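Local coordinates for protein glucose-6-phosphate dehydrogenase (Trypanosoma cruzi, PDB 5AQ1) that oxidises glucose 6-phosphate with NADP+ as hydride acceptor, the NADPH-producing first step of the pentose phosphate pathway, at residues Lys181-Arg185 with Arg267-His273; Ala241-Phe247 with Val359-Ala365. One frame throughout, in Å; residues are numbered along the deposited sequence.

Contact 1. Residues Lys181-Arg185 with Arg267-His273; sequences KPFGR and RDVIQNH. With BG6 (6-O-phosphono-beta-D-glucopyranose), chain F; NDP (NADPH dihydro-nicotinamide-adenine-dinucleotide phosphate), chain G.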
loop_
_atom_site.group_PDB
_atom_site.type_symbol
_atom_site.label_atom_id
_atom_site.label_comp_id
_atom_site.label_asym_id
_atom_site.label_seq_id
_atom_site.Cartn_x
_atom_site.Cartn_y
_atom_site.Cartn_z
ATOM N N LYS B 181 24.602 33.364 -0.441
ATOM C CA LYS B 181 23.419 34.005 -1.021
ATOM C C LYS B 181 23.462 35.503 -0.686
ATOM O O LYS B 181 24.198 35.894 0.211
ATOM C CB LYS B 181 22.140 33.333 -0.497
ATOM C CG LYS B 181 21.733 33.693 0.925
ATOM C CD LYS B 181 20.520 32.876 1.348
ATOM C CE LYS B 181 20.083 33.187 2.773
ATOM N NZ LYS B 181 19.264 34.426 2.879
ATOM N N PRO B 182 22.698 36.350 -1.377
ATOM C CA PRO B 182 21.734 35.980 -2.417
ATOM C C PRO B 182 22.366 35.554 -3.736
ATOM O O PRO B 182 23.430 36.063 -4.104
ATOM C CB PRO B 182 20.952 37.278 -2.628
ATOM C CG PRO B 182 21.939 38.353 -2.321
ATOM C CD PRO B 182 22.790 37.811 -1.204
ATOM N N PHE B 183 21.711 34.623 -4.430
ATOM C CA PHE B 183 22.099 34.236 -5.786
ATOM C C PHE B 183 21.062 34.798 -6.756
ATOM O O PHE B 183 20.160 34.089 -7.208
ATOM C CB PHE B 183 22.181 32.714 -5.914
ATOM C CG PHE B 183 23.079 32.067 -4.901
ATOM C CD1 PHE B 183 24.457 32.139 -5.034
ATOM C CD2 PHE B 183 22.549 31.383 -3.816
ATOM C CE1 PHE B 183 25.290 31.541 -4.104
ATOM C CE2 PHE B 183 23.377 30.785 -2.881
ATOM C CZ PHE B 183 24.750 30.865 -3.023
ATOM N N GLY B 184 21.187 36.085 -7.054
ATOM C CA GLY B 184 20.159 36.810 -7.800
ATOM C C GLY B 184 18.935 37.092 -6.943
ATOM O O GLY B 184 18.938 36.851 -5.728
ATOM N N ARG B 185 17.895 37.624 -7.584
ATOM C CA ARG B 185 16.614 37.917 -6.923
ATOM C C ARG B 185 15.398 37.327 -7.659
ATOM O O ARG B 185 14.266 37.495 -7.214
ATOM C CB ARG B 185 16.449 39.437 -6.707
ATOM C CG ARG B 185 16.947 40.307 -7.854
ATOM C CD ARG B 185 16.786 41.791 -7.566
ATOM N NE ARG B 185 15.379 42.189 -7.566
ATOM C CZ ARG B 185 14.645 42.445 -6.483
ATOM N NH1 ARG B 185 15.168 42.369 -5.264
ATOM N NH2 ARG B 185 13.366 42.786 -6.625
ATOM N N ARG B 267 12.346 35.677 -0.664
ATOM C CA ARG B 267 13.722 35.587 -1.147
ATOM C C ARG B 267 14.718 35.251 -0.028
ATOM O O ARG B 267 15.716 34.565 -0.266
ATOM C CB ARG B 267 14.143 36.892 -1.829
ATOM C CG ARG B 267 13.371 37.230 -3.096
ATOM C CD ARG B 267 14.078 38.328 -3.872
ATOM N NE ARG B 267 13.273 38.868 -4.971
ATOM C CZ ARG B 267 12.295 39.766 -4.842
ATOM N NH1 ARG B 267 11.957 40.245 -3.649
ATOM N NH2 ARG B 267 11.643 40.190 -5.919
ATOM N N ASP B 268 14.441 35.726 1.186
ATOM C CA ASP B 268 15.384 35.610 2.303
ATOM C C ASP B 268 15.493 34.193 2.868
ATOM O O ASP B 268 16.602 33.718 3.122
ATOM C CB ASP B 268 15.005 36.589 3.420
ATOM C CG ASP B 268 16.092 36.731 4.478
ATOM O OD1 ASP B 268 17.284 36.824 4.115
ATOM O OD2 ASP B 268 15.746 36.773 5.677
ATOM N N VAL B 269 14.355 33.528 3.075
ATOM C CA VAL B 269 14.353 32.187 3.689
ATOM C C VAL B 269 13.527 31.107 2.977
ATOM O O VAL B 269 13.869 29.929 3.065
ATOM C CB VAL B 269 13.914 32.238 5.171
ATOM C CG1 VAL B 269 14.777 33.223 5.951
ATOM C CG2 VAL B 269 12.448 32.611 5.306
ATOM N N ILE B 270 12.447 31.483 2.294
ATOM C CA ILE B 270 11.569 30.490 1.669
ATOM C C ILE B 270 12.192 29.899 0.404
ATOM O O ILE B 270 12.255 28.681 0.251
ATOM C CB ILE B 270 10.173 31.068 1.358
ATOM C CG1 ILE B 270 9.464 31.424 2.671
ATOM C CG2 ILE B 270 9.342 30.070 0.555
ATOM C CD1 ILE B 270 8.085 32.022 2.507
ATOM N N GLN B 271 12.668 30.769 -0.485
ATOM C CA GLN B 271 13.265 30.350 -1.756
ATOM C C GLN B 271 14.481 29.440 -1.592
ATOM O O GLN B 271 14.784 28.640 -2.481
ATOM C CB GLN B 271 13.647 31.582 -2.580
ATOM C CG GLN B 271 14.260 31.276 -3.940
ATOM C CD GLN B 271 15.765 31.043 -3.900
ATOM O OE1 GLN B 271 16.434 31.328 -2.907
ATOM N NE2 GLN B 271 16.300 30.508 -4.988
ATOM N N ASN B 272 15.172 29.561 -0.461
ATOM C CA ASN B 272 16.386 28.790 -0.216
ATOM C C ASN B 272 16.219 27.790 0.932
ATOM O O ASN B 272 16.116 26.589 0.692
ATOM C CB ASN B 272 17.596 29.718 -0.009
ATOM C CG ASN B 272 17.263 30.955 0.807
ATOM O OD1 ASN B 272 17.043 30.872 2.016
ATOM N ND2 ASN B 272 17.225 32.112 0.151
ATOM N N HIS B 273 16.171 28.274 2.170
ATOM C CA HIS B 273 16.213 27.384 3.332
ATOM C C HIS B 273 15.062 26.380 3.345
ATOM O O HIS B 273 15.278 25.176 3.475
ATOM C CB HIS B 273 16.184 28.187 4.636
ATOM C CG HIS B 273 17.336 29.128 4.800
ATOM N ND1 HIS B 273 18.643 28.755 4.563
ATOM C CD2 HIS B 273 17.381 30.420 5.201
ATOM C CE1 HIS B 273 19.441 29.779 4.803
ATOM N NE2 HIS B 273 18.700 30.802 5.191
HETATM C C1 BG6 F . 19.812 33.931 6.950
HETATM C C2 BG6 F . 18.750 34.962 6.573
HETATM O O1 BG6 F . 20.180 33.154 5.803
HETATM O O5 BG6 F . 19.299 33.058 7.961
HETATM C C3 BG6 F . 18.326 35.729 7.815
HETATM O O2 BG6 F . 19.256 35.863 5.584
HETATM C C4 BG6 F . 17.832 34.735 8.853
HETATM O O3 BG6 F . 17.295 36.678 7.521
HETATM C C5 BG6 F . 18.939 33.738 9.168
HETATM O O4 BG6 F . 17.427 35.436 10.029
HETATM C C6 BG6 F . 18.499 32.736 10.232
HETATM O O6 BG6 F . 19.469 31.698 10.377
HETATM P P BG6 F . 19.417 30.722 11.654
HETATM O O1P BG6 F . 18.018 30.152 11.647
HETATM O O2P BG6 F . 20.472 29.687 11.381
HETATM O O3P BG6 F . 19.719 31.642 12.813
HETATM P PA NDP G . 29.116 42.679 5.244
HETATM O O1A NDP G . 28.162 43.796 4.891
HETATM O O2A NDP G . 29.573 42.509 6.682
HETATM O O5B NDP G . 30.379 42.818 4.261
HETATM C C5B NDP G . 31.449 41.883 4.347
HETATM C C4B NDP G . 32.783 42.572 4.089
HETATM O O4B NDP G . 32.844 42.918 2.702
HETATM C C3B NDP G . 33.000 43.863 4.877
HETATM O O3B NDP G . 33.747 43.672 6.082
HETATM C C2B NDP G . 33.759 44.740 3.909
HETATM O O2B NDP G . 35.159 44.551 4.086
HETATM C C1B NDP G . 33.356 44.243 2.532
HETATM N N9A NDP G . 32.347 45.159 1.937
HETATM C C8A NDP G . 31.198 45.595 2.505
HETATM N N7A NDP G . 30.531 46.428 1.666
HETATM C C5A NDP G . 31.261 46.533 0.541
HETATM C C6A NDP G . 31.145 47.246 -0.749
HETATM N N6A NDP G . 30.073 48.037 -0.997
HETATM N N1A NDP G . 32.136 47.079 -1.664
HETATM C C2A NDP G . 33.208 46.293 -1.428
HETATM N N3A NDP G . 33.372 45.618 -0.273
HETATM C C4A NDP G . 32.456 45.696 0.725
HETATM O O3 NDP G . 28.528 41.283 4.690
HETATM P PN NDP G . 28.180 40.031 5.644
HETATM O O1N NDP G . 29.424 39.524 6.331
HETATM O O2N NDP G . 26.966 40.394 6.470
HETATM O O5D NDP G . 27.740 38.931 4.557
HETATM C C5D NDP G . 28.665 38.384 3.619
HETATM C C4D NDP G . 27.911 37.530 2.606
HETATM O O4D NDP G . 27.236 36.458 3.274
HETATM C C3D NDP G . 26.845 38.337 1.886
HETATM O O3D NDP G . 26.804 37.977 0.501
HETATM C C2D NDP G . 25.550 37.960 2.577
HETATM O O2D NDP G . 24.418 38.088 1.702
HETATM C C1D NDP G . 25.824 36.530 3.038
HETATM N N1N NDP G . 25.023 36.175 4.221
HETATM C C2N NDP G . 25.397 36.578 5.446
HETATM C C3N NDP G . 24.653 36.265 6.580
HETATM C C7N NDP G . 25.097 36.723 7.941
HETATM O O7N NDP G . 24.884 35.996 8.899
HETATM N N7N NDP G . 25.704 37.903 8.094
HETATM C C4N NDP G . 23.387 35.450 6.471
HETATM C C5N NDP G . 23.093 35.080 5.091
HETATM C C6N NDP G . 23.914 35.450 4.035
HETATM P P2B NDP G . 36.261 45.635 3.634
HETATM O O1X NDP G . 35.543 46.961 3.568
HETATM O O2X NDP G . 37.264 45.536 4.761
HETATM O O3X NDP G . 36.753 45.143 2.291
#
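Lys181 reaches from the loop after strand 175-179 across to Asp268 and His273 on helix 264-282. This is the active-site cleft of glucose-6-phosphate dehydrogenase, where the coenzyme domain meets the alpha+beta domain. The Lys181-Pro182 peptide bond is cis. The Lys181 carbonyl accepts a hydrogen bond from the ribose O2D of NADPH. CB of Lys181 points toward the helix. CG passes the nicotinamide ring at C6N. CD of Lys181 lies 3.6 Å from ND2 of Asn272, whose side chain crosses the lysine at about a right angle. CE sits obliquely to the His273 ring and close to O1 of glucose 6-phosphate. The chain is straight until the last bond, where chi4 (81°) turns NZ aside. NZ of Lys181 then donates to the backbone O of Asp268 at 2.8 Å, on a lone pair in the carbonyl plane. NZ of Lys181 also donates to sugar O2 and forms a salt bridge with Asp268 OD1 at 3.3 Å. OD1 of Asp268 in turn accepts from the same sugar O2. NE2 of His273 and O1 of glucose 6-phosphate share a hydrogen bond of 2.8 Å, and Asp210 holds the ring at ND1. One lysine thus touches both ligands.

At the other end of the contact, the guanidinium of Arg185 stacks on that of Arg267, with planes 27° apart. Asp478 pairs with Arg267 and probably eases the like charges. Arg185 also donates to Ser262 O, and Arg267 to Ile263 O. NE of Arg267 donates to Arg185 O at 2.8 Å, with that oxygen in the guanidinium plane.

Contact 2. Residues Ala241-Phe247 with Val359-Ala365; sequences ACVQITF and VPFIIRA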
loop_
_atom_site.group_PDB
_atom_site.type_symbol
_atom_site.label_atom_id
_atom_site.label_comp_id
_atom_site.label_asym_id
_atom_site.label_seq_id
_atom_site.Cartn_x
_atom_site.Cartn_y
_atom_site.Cartn_z
ATOM N N ALA B 241 -1.704 13.531 5.018
ATOM C CA ALA B 241 -2.786 14.471 4.742
ATOM C C ALA B 241 -2.261 15.870 4.437
ATOM O O ALA B 241 -2.830 16.575 3.609
ATOM C CB ALA B 241 -3.736 14.529 5.928
ATOM N N CYS B 242 -1.192 16.271 5.121
ATOM C CA CYS B 242 -0.665 17.623 4.999
ATOM C C CYS B 242 0.760 17.721 5.549
ATOM O O CYS B 242 1.092 17.082 6.550
ATOM C CB CYS B 242 -1.573 18.597 5.751
ATOM S SG CYS B 242 -1.020 20.314 5.681
ATOM N N VAL B 243 1.593 18.527 4.890
ATOM C CA VAL B 243 2.966 18.781 5.336
ATOM C C VAL B 243 3.162 20.279 5.562
ATOM O O VAL B 243 2.894 21.081 4.667
ATOM C CB VAL B 243 3.997 18.283 4.305
ATOM C CG1 VAL B 243 5.412 18.656 4.726
ATOM C CG2 VAL B 243 3.879 16.778 4.119
ATOM N N GLN B 244 3.622 20.647 6.756
ATOM C CA GLN B 244 3.859 22.047 7.099
ATOM C C GLN B 244 5.329 22.272 7.437
ATOM O O GLN B 244 5.910 21.530 8.229
ATOM C CB GLN B 244 2.986 22.472 8.279
ATOM C CG GLN B 244 2.893 23.983 8.454
ATOM C CD GLN B 244 2.181 24.394 9.727
ATOM O OE1 GLN B 244 1.158 25.069 9.685
ATOM N NE2 GLN B 244 2.725 23.992 10.865
ATOM N N ILE B 245 5.920 23.297 6.825
ATOM C CA ILE B 245 7.294 23.705 7.108
ATOM C C ILE B 245 7.248 25.134 7.642
ATOM O O ILE B 245 6.744 26.038 6.968
ATOM C CB ILE B 245 8.178 23.628 5.846
ATOM C CG1 ILE B 245 8.191 22.197 5.293
ATOM C CG2 ILE B 245 9.600 24.064 6.166
ATOM C CD1 ILE B 245 8.776 22.069 3.902
ATOM N N THR B 246 7.779 25.329 8.847
ATOM C CA THR B 246 7.595 26.579 9.588
ATOM C C THR B 246 8.908 27.232 10.015
ATOM O O THR B 246 9.791 26.578 10.562
ATOM C CB THR B 246 6.746 26.333 10.843
ATOM O OG1 THR B 246 5.478 25.796 10.453
ATOM C CG2 THR B 246 6.540 27.619 11.633
ATOM N N PHE B 247 9.003 28.538 9.770
ATOM C CA PHE B 247 10.132 29.356 10.197
ATOM C C PHE B 247 9.579 30.552 10.963
ATOM O O PHE B 247 8.744 31.290 10.446
ATOM C CB PHE B 247 10.938 29.810 8.973
ATOM C CG PHE B 247 11.941 30.895 9.256
ATOM C CD1 PHE B 247 11.572 32.234 9.190
ATOM C CD2 PHE B 247 13.261 30.586 9.557
ATOM C CE1 PHE B 247 12.492 33.243 9.436
ATOM C CE2 PHE B 247 14.186 31.594 9.808
ATOM C CZ PHE B 247 13.802 32.920 9.742
ATOM N N VAL B 359 -1.708 16.351 -1.819
ATOM C CA VAL B 359 -1.162 16.635 -0.494
ATOM C C VAL B 359 -0.695 18.084 -0.456
ATOM O O VAL B 359 0.291 18.432 -1.103
ATOM C CB VAL B 359 0.025 15.709 -0.157
ATOM C CG1 VAL B 359 0.532 15.968 1.257
ATOM C CG2 VAL B 359 -0.382 14.255 -0.311
ATOM N N PRO B 360 -1.403 18.942 0.295
ATOM C CA PRO B 360 -0.984 20.338 0.382
ATOM C C PRO B 360 0.304 20.519 1.188
ATOM O O PRO B 360 0.464 19.927 2.260
ATOM C CB PRO B 360 -2.159 21.008 1.099
ATOM C CG PRO B 360 -2.765 19.922 1.917
ATOM C CD PRO B 360 -2.621 18.687 1.082
ATOM N N PHE B 361 1.208 21.342 0.662
ATOM C CA PHE B 361 2.430 21.706 1.370
ATOM C C PHE B 361 2.338 23.149 1.826
ATOM O O PHE B 361 2.283 24.057 1.000
ATOM C CB PHE B 361 3.646 21.501 0.475
ATOM C CG PHE B 361 4.044 20.068 0.346
ATOM C CD1 PHE B 361 3.443 19.251 -0.600
ATOM C CD2 PHE B 361 5.000 19.527 1.184
ATOM C CE1 PHE B 361 3.804 17.923 -0.717
ATOM C CE2 PHE B 361 5.365 18.198 1.073
ATOM C CZ PHE B 361 4.767 17.396 0.122
ATOM N N ILE B 362 2.315 23.345 3.143
ATOM C CA ILE B 362 2.237 24.674 3.734
ATOM C C ILE B 362 3.637 25.134 4.113
ATOM O O ILE B 362 4.275 24.543 4.983
ATOM C CB ILE B 362 1.370 24.691 5.011
ATOM C CG1 ILE B 362 0.049 23.943 4.807
ATOM C CG2 ILE B 362 1.107 26.124 5.458
ATOM C CD1 ILE B 362 -0.798 24.477 3.676
ATOM N N ILE B 363 4.118 26.179 3.452
ATOM C CA ILE B 363 5.396 26.790 3.801
ATOM C C ILE B 363 5.093 28.109 4.487
ATOM O O ILE B 363 4.418 28.961 3.907
ATOM C CB ILE B 363 6.264 27.102 2.562
ATOM C CG1 ILE B 363 6.306 25.918 1.584
ATOM C CG2 ILE B 363 7.669 27.515 2.994
ATOM C CD1 ILE B 363 7.192 24.775 2.018
ATOM N N ARG B 364 5.569 28.285 5.715
ATOM C CA ARG B 364 5.409 29.574 6.379
ATOM C C ARG B 364 6.703 30.072 7.016
ATOM O O ARG B 364 7.508 29.296 7.531
ATOM C CB ARG B 364 4.261 29.541 7.393
ATOM C CG ARG B 364 4.364 28.455 8.439
ATOM C CD ARG B 364 3.145 28.481 9.339
ATOM N NE ARG B 364 3.377 27.695 10.545
ATOM C CZ ARG B 364 2.771 27.893 11.714
ATOM N NH1 ARG B 364 1.872 28.863 11.868
ATOM N NH2 ARG B 364 3.079 27.114 12.743
ATOM N N ALA B 365 6.888 31.385 6.950
ATOM C CA ALA B 365 8.105 32.027 7.412
ATOM C C ALA B 365 7.788 33.459 7.803
ATOM O O ALA B 365 7.154 34.189 7.041
ATOM C CB ALA B 365 9.161 31.999 6.316
#
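Val359 touches Ala241 only lightly, with CG1 near the Ala241 carbonyl oxygen. Pro360 comes closer. CD of Pro360 lies 3.3 Å from O of Ala241, and the Pro360 carbonyl accepts the N-H of Val243. SG of Cys242 rests beside the Pro360 ring and reaches on to CG1 of Ile362. Phe361 lies side by side with Val243. CD2 and CE2 of Phe361 both come close to CB of Val243, CD2 at 3.5 Å, and the approach is oblique to the ring. Trp356 meets the Phe361 ring edge-to-face.

Ile362 uses both backbone groups. N of Ile362 donates to Val243 O and O of Ile362 accepts from Ile245 N, each at 2.8 Å. This is a parallel pair in the large mixed sheet of the C-terminal domain, and the two strand axes differ by 4°. On the other edge of 241-247, strand 373-380 is antiparallel, and Ala241 and Cys242 both face Gln379 in a classic beta bulge. The side chain of Ile362 meets CG of Gln244 through its CB.

Ile363 turns to the face that carries Val243 and Ile245. CD1 of Ile363 meets CD1 of Ile245 at 3.7 Å. Arg364 is on the opposite face, beside Gln244 and Thr246. Its backbone N donates to Ile245 O. Its CG stands between the backbone N and the carbonyl carbon (chi1 55°), and the extended chain runs alongside Thr246. NE of Arg364 donates to Thr246 OG1 at 2.8 Å, nearly straight (170°) and within the guanidinium plane. OE1 of Gln244 lies over one face of that group. Arg364 O receives the N-H of Phe247. Ala365 ends the segment, with CB 3.8 Å from Phe247 CD1.

In the fold
The centres of contact 1 and contact 2 lie about 18 Å apart. Their segments alternate along the chain: 181-185, 241-247, 267-273, 359-365. Only 181-185 belongs to the NAD-binding domain; the other three belong to the C-terminal domain. Helix 264-282 follows strand 240-248 in sequence and packs on the sheet face that carries Ile363 and Ala365. Val269 CG2 touches Ala365 CB at 3.5 Å, and Ile270 reaches Ile363. The helix therefore has the sheet on one side and the coenzyme-domain loop with the substrate on another. The side chain of Phe247 is about 4 Å from bound glucose 6-phosphate, so strand 240-248 also ends near the substrate pocket.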